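Local structure of DUF4276 family protein (Pyrococcus horikoshii, 2P62) at residues A[2-7]-A[91-96]; A[145-150]-A[180-185]. The protein is of unknown function but belongs to the DUF3226 family of the Toprim-like clan, so a nucleic-acid-related role is possible. All coordinates share one frame; numbering follows the deposited sequence.

From its first residues the chain enters strand 2-7, runs out through helices and three further strands, and returns as strand 89-97 to lie beside it. Interaction 1 closes that long loop in the middle of the mixed sheet. The chain then adds the sheet's last strands, ending with 129-136, before it leaves for the helical part. There interaction 2 closes a shorter loop, 145-150 against 180-185, around three helices, and helix 186-196 follows at once. The two loops come in series, neither nesting nor crossing. Their centres are 31 Å apart on opposite sides of the chain's centre: one contact builds the sheet, the other joins a strand-to-helix loop to a turn between two helices.

Interaction 1: residues A[2-7]-A[91-96]; sequences RIKLII and EVYVVR
Strands 2-7 and 89-97 are parallel neighbours in the middle of a mixed sheet consistent with the Toprim-like clan, and L5 lies beside V92, I6 beside Y93 and I7 beside V94. Their short axes diverge by just 11° and approach to 4.7 Å. L5 and I7 each bond the residues flanking their partners, V92 and V94: L5 N donates to E91 O (2.9 Å), L5 O accepts from Y93 N (2.7 Å), I7 N reaches Y93 O (2.8 Å) and I7 O takes V95 N.

On the face of L5 and I7, branched aliphatic residues suit the strand and pack against helix 71-84. CD1 of I7 touches CG1 of V92 and CG2 of V94, while CB of L5 meets CG2 of V92.

The other face carries K4, I6, E91 and Y93, where helix 233-239 packs on I6 and Y93. I6 CG1 approaches the Y93 ring obliquely, whereas K4 CD comes to its edge. The lysine chain, extended beyond CG, runs alongside E91 and ends in a salt bridge; its ammonium also bonds the carbonyls of M239 and G241, tying the C terminus to the sheet. A single carboxylate oxygen, E91 OE1, is gripped from opposite faces of its plane, by K4 NZ at 2.9 Å and by Y93 OH at 2.8 Å.

Interaction 2: residues A[145-150]-A[180-185]; sequences FVKEKK and KGDKLT
K147 reaches across to D182 with a fully extended chain, and most of its side-chain atoms have a neighbour in 180-185. CB lies 3.9 Å from L184 O, the carbonyl that the backbone N of the same lysine also bonds. CG, held anti to its own carbonyl carbon (chi1 -71°), rests 3.7 Å from K183 CB, the two side chains meeting as aliphatic stems. CD carries the chain across; farther out CE passes close to both carboxylate oxygens of D182, and NZ closes a salt bridge to OD1 at 2.8 Å. It approaches on the syn side but 34° out of the carboxylate plane, the side chains crossing at about a right angle. The long, flexible lysine suits this span, its stem packing while its tip pairs with charge. OD2 of the aspartate turns back to accept K183 N, met from above the carboxylate plane.

The setting is a lone beta bridge between the loop that leads from strand 129-136 to helix 152-162 and the turn between helices 171-180 and 186-196: V146 pairs with L184, K147 N donates to L184 O (2.8 Å) and L184 N to F145 O (2.7 Å, bent to 152°). G181, just past helix 171-180, has the positive phi that glycine adopts easily. T185 is the N-cap of helix 186-196, its OG1 bonding the backbone N of D188; its methyl CG2 meets K149 CD. Buried V146 and L184 suit the interior, packing on helices 171-180 and 186-196. K180 NZ bonds K183 O and pairs with D188.

Interaction 1: residues A[2-7]-A[91-96]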
# COMPACT_ATOMS: atom_id res chain seq x y z
N ARG A 2 -19.15 22.04 11.64
CA ARG A 2 -19.87 21.71 10.41
C ARG A 2 -19.20 20.45 9.89
O ARG A 2 -17.97 20.37 9.84
CB ARG A 2 -19.72 22.81 9.35
CG ARG A 2 -20.54 24.04 9.60
CD ARG A 2 -19.68 25.28 9.56
NE ARG A 2 -18.99 25.48 8.28
CZ ARG A 2 -19.58 25.44 7.09
NH1 ARG A 2 -20.87 25.19 7.00
NH2 ARG A 2 -18.89 25.71 6.00
N ILE A 3 -20.00 19.48 9.49
CA ILE A 3 -19.46 18.22 9.00
C ILE A 3 -19.82 17.97 7.55
O ILE A 3 -20.98 18.11 7.17
CB ILE A 3 -19.98 17.02 9.81
CG1 ILE A 3 -19.73 17.22 11.30
CG2 ILE A 3 -19.26 15.76 9.35
CD1 ILE A 3 -20.37 16.14 12.11
N LYS A 4 -18.82 17.59 6.77
CA LYS A 4 -19.00 17.26 5.36
C LYS A 4 -18.40 15.87 5.15
O LYS A 4 -17.31 15.58 5.63
CB LYS A 4 -18.27 18.27 4.48
CG LYS A 4 -18.69 19.71 4.70
CD LYS A 4 -18.12 20.60 3.62
CE LYS A 4 -18.49 22.06 3.86
NZ LYS A 4 -18.00 22.90 2.73
N LEU A 5 -19.14 15.02 4.45
CA LEU A 5 -18.69 13.66 4.18
C LEU A 5 -18.15 13.51 2.75
O LEU A 5 -18.80 13.90 1.78
CB LEU A 5 -19.86 12.68 4.40
CG LEU A 5 -19.61 11.18 4.17
CD1 LEU A 5 -18.51 10.71 5.12
CD2 LEU A 5 -20.90 10.40 4.42
N ILE A 6 -16.95 12.94 2.65
CA ILE A 6 -16.31 12.71 1.36
C ILE A 6 -16.11 11.21 1.17
O ILE A 6 -15.40 10.56 1.95
CB ILE A 6 -14.95 13.42 1.26
CG1 ILE A 6 -15.12 14.92 1.54
CG2 ILE A 6 -14.35 13.19 -0.13
CD1 ILE A 6 -13.86 15.76 1.34
N ILE A 7 -16.76 10.66 0.15
CA ILE A 7 -16.68 9.24 -0.15
C ILE A 7 -15.89 8.97 -1.42
O ILE A 7 -16.26 9.43 -2.50
CB ILE A 7 -18.08 8.62 -0.33
CG1 ILE A 7 -18.96 8.97 0.88
CG2 ILE A 7 -17.95 7.10 -0.49
CD1 ILE A 7 -20.42 8.56 0.74
N GLU A 91 -23.12 18.43 3.72
CA GLU A 91 -22.73 18.12 2.35
C GLU A 91 -22.11 16.74 2.29
O GLU A 91 -21.45 16.28 3.23
CB GLU A 91 -21.76 19.17 1.78
CG GLU A 91 -22.26 20.62 1.89
CD GLU A 91 -21.38 21.65 1.20
OE1 GLU A 91 -20.13 21.58 1.32
OE2 GLU A 91 -21.94 22.57 0.55
N VAL A 92 -22.36 16.07 1.17
CA VAL A 92 -21.81 14.76 0.92
C VAL A 92 -21.26 14.76 -0.49
O VAL A 92 -21.95 15.13 -1.44
CB VAL A 92 -22.87 13.64 1.04
CG1 VAL A 92 -22.24 12.31 0.66
CG2 VAL A 92 -23.42 13.56 2.47
N TYR A 93 -19.99 14.37 -0.62
CA TYR A 93 -19.33 14.30 -1.91
C TYR A 93 -19.11 12.83 -2.27
O TYR A 93 -18.65 12.05 -1.45
CB TYR A 93 -17.98 15.03 -1.86
CG TYR A 93 -18.11 16.51 -1.64
CD1 TYR A 93 -18.32 17.02 -0.35
CD2 TYR A 93 -18.14 17.40 -2.72
CE1 TYR A 93 -18.56 18.37 -0.15
CE2 TYR A 93 -18.38 18.77 -2.51
CZ TYR A 93 -18.60 19.25 -1.23
OH TYR A 93 -18.91 20.57 -1.00
N VAL A 94 -19.47 12.45 -3.48
CA VAL A 94 -19.27 11.07 -3.91
C VAL A 94 -18.39 11.12 -5.15
O VAL A 94 -18.82 11.57 -6.21
CB VAL A 94 -20.62 10.39 -4.22
CG1 VAL A 94 -20.39 8.92 -4.59
CG2 VAL A 94 -21.53 10.48 -2.99
N VAL A 95 -17.15 10.67 -5.02
CA VAL A 95 -16.18 10.69 -6.11
C VAL A 95 -15.89 9.32 -6.68
O VAL A 95 -15.57 8.38 -5.95
CB VAL A 95 -14.86 11.32 -5.63
CG1 VAL A 95 -13.81 11.27 -6.74
CG2 VAL A 95 -15.13 12.76 -5.18
N ARG A 96 -15.99 9.22 -8.00
CA ARG A 96 -15.75 7.97 -8.70
C ARG A 96 -15.17 8.24 -10.07
O ARG A 96 -15.50 9.24 -10.70
CB ARG A 96 -17.06 7.18 -8.85
CG ARG A 96 -16.86 5.83 -9.53
CD ARG A 96 -18.14 5.02 -9.64
NE ARG A 96 -19.02 5.52 -10.70
CZ ARG A 96 -20.17 4.94 -11.05
NH1 ARG A 96 -20.59 3.85 -10.42
NH2 ARG A 96 -20.91 5.47 -12.01

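Interaction 2: residues A[145-150]-A[180-185]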
# COMPACT_ATOMS: atom_id res chain seq x y z
N PHE A 145 1.01 6.86 -26.59
CA PHE A 145 1.19 5.53 -26.03
C PHE A 145 0.36 5.24 -24.78
O PHE A 145 0.55 4.21 -24.13
CB PHE A 145 2.68 5.30 -25.76
CG PHE A 145 3.50 5.23 -27.01
CD1 PHE A 145 3.32 4.19 -27.91
CD2 PHE A 145 4.41 6.23 -27.32
CE1 PHE A 145 4.03 4.14 -29.11
CE2 PHE A 145 5.13 6.20 -28.52
CZ PHE A 145 4.94 5.15 -29.41
N VAL A 146 -0.58 6.14 -24.47
CA VAL A 146 -1.43 5.97 -23.30
C VAL A 146 -2.91 5.94 -23.65
O VAL A 146 -3.42 6.82 -24.33
CB VAL A 146 -1.18 7.11 -22.28
CG1 VAL A 146 -1.99 6.85 -21.01
CG2 VAL A 146 0.31 7.22 -21.95
N LYS A 147 -3.61 4.91 -23.18
CA LYS A 147 -5.03 4.77 -23.43
C LYS A 147 -5.79 5.90 -22.76
O LYS A 147 -5.39 6.40 -21.71
CB LYS A 147 -5.55 3.42 -22.92
CG LYS A 147 -5.08 2.24 -23.73
CD LYS A 147 -5.67 0.95 -23.22
CE LYS A 147 -5.24 -0.23 -24.08
NZ LYS A 147 -5.82 -1.52 -23.59
N GLU A 148 -6.91 6.28 -23.36
CA GLU A 148 -7.72 7.37 -22.84
C GLU A 148 -8.73 6.84 -21.81
O GLU A 148 -9.92 6.77 -22.08
CB GLU A 148 -8.42 8.05 -24.01
CG GLU A 148 -8.52 9.56 -23.91
CD GLU A 148 -7.17 10.25 -23.85
OE1 GLU A 148 -6.35 10.06 -24.78
OE2 GLU A 148 -6.93 11.00 -22.88
N LYS A 149 -8.24 6.46 -20.63
CA LYS A 149 -9.13 5.95 -19.59
C LYS A 149 -9.35 7.05 -18.55
O LYS A 149 -8.41 7.47 -17.86
CB LYS A 149 -8.54 4.69 -18.95
CG LYS A 149 -8.12 3.65 -19.98
CD LYS A 149 -7.65 2.34 -19.34
CE LYS A 149 -8.78 1.61 -18.64
NZ LYS A 149 -8.35 0.27 -18.15
N LYS A 150 -10.59 7.53 -18.46
CA LYS A 150 -10.93 8.60 -17.54
C LYS A 150 -11.03 8.11 -16.10
O LYS A 150 -11.98 7.43 -15.72
CB LYS A 150 -12.23 9.27 -17.97
CG LYS A 150 -12.17 9.89 -19.37
CD LYS A 150 -13.41 10.72 -19.63
CE LYS A 150 -13.40 11.37 -21.01
NZ LYS A 150 -13.53 10.35 -22.10
N LYS A 180 4.84 -4.63 -24.15
CA LYS A 180 3.54 -5.03 -23.61
C LYS A 180 2.60 -5.49 -24.71
O LYS A 180 1.69 -6.29 -24.47
CB LYS A 180 2.90 -3.86 -22.86
CG LYS A 180 1.57 -4.20 -22.20
CD LYS A 180 0.89 -2.94 -21.68
CE LYS A 180 -0.49 -3.22 -21.11
NZ LYS A 180 -1.23 -1.95 -20.84
N GLY A 181 2.84 -4.99 -25.92
CA GLY A 181 2.01 -5.36 -27.05
C GLY A 181 0.67 -4.64 -27.04
O GLY A 181 -0.33 -5.19 -27.51
N ASP A 182 0.65 -3.42 -26.52
CA ASP A 182 -0.57 -2.61 -26.45
C ASP A 182 -0.21 -1.27 -25.82
O ASP A 182 0.90 -1.09 -25.31
CB ASP A 182 -1.63 -3.31 -25.58
CG ASP A 182 -3.03 -2.66 -25.67
OD1 ASP A 182 -3.94 -3.15 -24.97
OD2 ASP A 182 -3.22 -1.67 -26.42
N LYS A 183 -1.13 -0.31 -25.86
CA LYS A 183 -0.88 0.99 -25.27
C LYS A 183 -0.87 0.85 -23.75
O LYS A 183 -1.46 -0.07 -23.18
CB LYS A 183 -1.95 2.00 -25.66
CG LYS A 183 -1.85 2.52 -27.09
CD LYS A 183 -3.02 3.46 -27.40
CE LYS A 183 -3.03 3.89 -28.86
NZ LYS A 183 -4.27 4.67 -29.20
N LEU A 184 -0.18 1.78 -23.12
CA LEU A 184 -0.06 1.84 -21.68
C LEU A 184 -1.31 2.43 -21.06
O LEU A 184 -1.87 3.39 -21.59
CB LEU A 184 1.15 2.70 -21.34
CG LEU A 184 2.49 2.03 -21.08
CD1 LEU A 184 2.71 0.82 -21.97
CD2 LEU A 184 3.57 3.08 -21.26
N THR A 185 -1.75 1.86 -19.93
CA THR A 185 -2.92 2.40 -19.23
C THR A 185 -2.44 3.55 -18.34
O THR A 185 -1.24 3.67 -18.07
CB THR A 185 -3.57 1.37 -18.28
OG1 THR A 185 -2.60 0.95 -17.31
CG2 THR A 185 -4.10 0.18 -19.04